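PDB 3IF4: integron Cassette Protein Hfx_Cass5 from Unidentified, which is of unknown function but is encoded by a mobile integron gene cassette and forms an assembly of two chains. Local coordinates for residues N104-N107 and E108-A111. Numbering follows the deposited sequence.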
# COMPACT_ATOMS: atom_id res chain seq x y z
N ASN A 104 17.25 -13.33 -11.73
CA ASN A 104 16.05 -13.05 -12.50
C ASN A 104 15.77 -11.55 -12.59
O ASN A 104 14.62 -11.13 -12.66
CB ASN A 104 14.85 -13.78 -11.91
CG ASN A 104 13.68 -13.87 -12.88
OD1 ASN A 104 13.87 -14.01 -14.09
ND2 ASN A 104 12.46 -13.79 -12.35
N VAL A 105 16.83 -10.74 -12.59
CA VAL A 105 16.69 -9.30 -12.73
C VAL A 105 17.28 -8.83 -14.05
O VAL A 105 18.49 -8.78 -14.21
CB VAL A 105 17.37 -8.53 -11.59
CG1 VAL A 105 17.22 -7.02 -11.81
CG2 VAL A 105 16.80 -8.94 -10.24
N PRO A 106 16.41 -8.50 -15.02
CA PRO A 106 16.79 -8.07 -16.36
C PRO A 106 17.76 -6.91 -16.34
O PRO A 106 17.73 -6.10 -15.41
CB PRO A 106 15.47 -7.61 -16.97
CG PRO A 106 14.43 -8.39 -16.25
CD PRO A 106 14.94 -8.54 -14.85
N ASN A 107 18.60 -6.83 -17.38
CA ASN A 107 19.64 -5.81 -17.50
C ASN A 107 19.23 -4.39 -17.11
O ASN A 107 19.86 -3.78 -16.23
CB ASN A 107 20.23 -5.82 -18.92
CG ASN A 107 21.20 -6.96 -19.16
OD1 ASN A 107 21.55 -7.29 -20.30
ND2 ASN A 107 21.66 -7.58 -18.07
N GLU A 108 18.20 -3.86 -17.74
CA GLU A 108 17.83 -2.46 -17.52
C GLU A 108 17.32 -2.22 -16.10
O GLU A 108 17.78 -1.32 -15.40
CB GLU A 108 16.80 -1.98 -18.53
CG GLU A 108 16.47 -0.51 -18.37
CD GLU A 108 15.15 -0.14 -19.02
OE1 GLU A 108 15.01 -0.33 -20.25
OE2 GLU A 108 14.25 0.35 -18.30
N LEU A 109 16.35 -3.04 -15.68
CA LEU A 109 15.85 -2.98 -14.32
C LEU A 109 17.02 -3.04 -13.34
O LEU A 109 17.03 -2.36 -12.31
CB LEU A 109 14.91 -4.14 -14.05
CG LEU A 109 14.28 -4.16 -12.66
CD1 LEU A 109 13.78 -2.77 -12.32
CD2 LEU A 109 13.15 -5.17 -12.60
N ARG A 110 18.00 -3.86 -13.69
CA ARG A 110 19.19 -4.03 -12.87
C ARG A 110 19.96 -2.72 -12.77
O ARG A 110 20.44 -2.36 -11.69
CB ARG A 110 20.05 -5.14 -13.47
CG ARG A 110 20.89 -5.91 -12.47
CD ARG A 110 22.34 -5.48 -12.53
NE ARG A 110 23.25 -6.60 -12.34
CZ ARG A 110 24.56 -6.46 -12.17
NH1 ARG A 110 25.09 -5.25 -12.15
NH2 ARG A 110 25.34 -7.52 -12.00
N ALA A 111 20.07 -2.00 -13.88
CA ALA A 111 20.72 -0.70 -13.87
C ALA A 111 19.93 0.28 -13.00
O ALA A 111 20.47 0.93 -12.11
CB ALA A 111 20.87 -0.16 -15.28
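V105 lies against the first turn of the helix through one methyl group. Its CG1 is anti to the backbone N (chi1 179°), on the side of the carbonyl carbon, and meets the backbone and the base of the R110 side chain. CG1 is 3.7 Å from R110 CA and 3.9 Å from R110 CG. The same methyl lies 4.2 Å from L109 CG, a looser apolar contact. P106 adds a marginal one, with its ring atom CD 4.4 Å from L109 CD2.

Two main-chain hydrogen bonds start the helix. R110 N donates to P106 O at 2.8 Å, with a C=O...N angle of 167°. P106 is the N-cap residue. Its carbonyl accepts the first i to i+4 bond of the helix, and its ring offers no side-chain cap. A111 N donates to N107 O at 3.0 Å, the next i to i+4 bond.

Beyond CB the R110 chain kinks twice and turns from the loop, and R110 makes a cation-pi contact with W102. The loop 104-106 joins strand 101-103 to the C-terminal helix 107-118, at the surface, with the centre of the contact about 24 Å from the centre of the chain. V105 and L109 also pack on I32 of the second subunit, at the end of that subunit's strand 23-32.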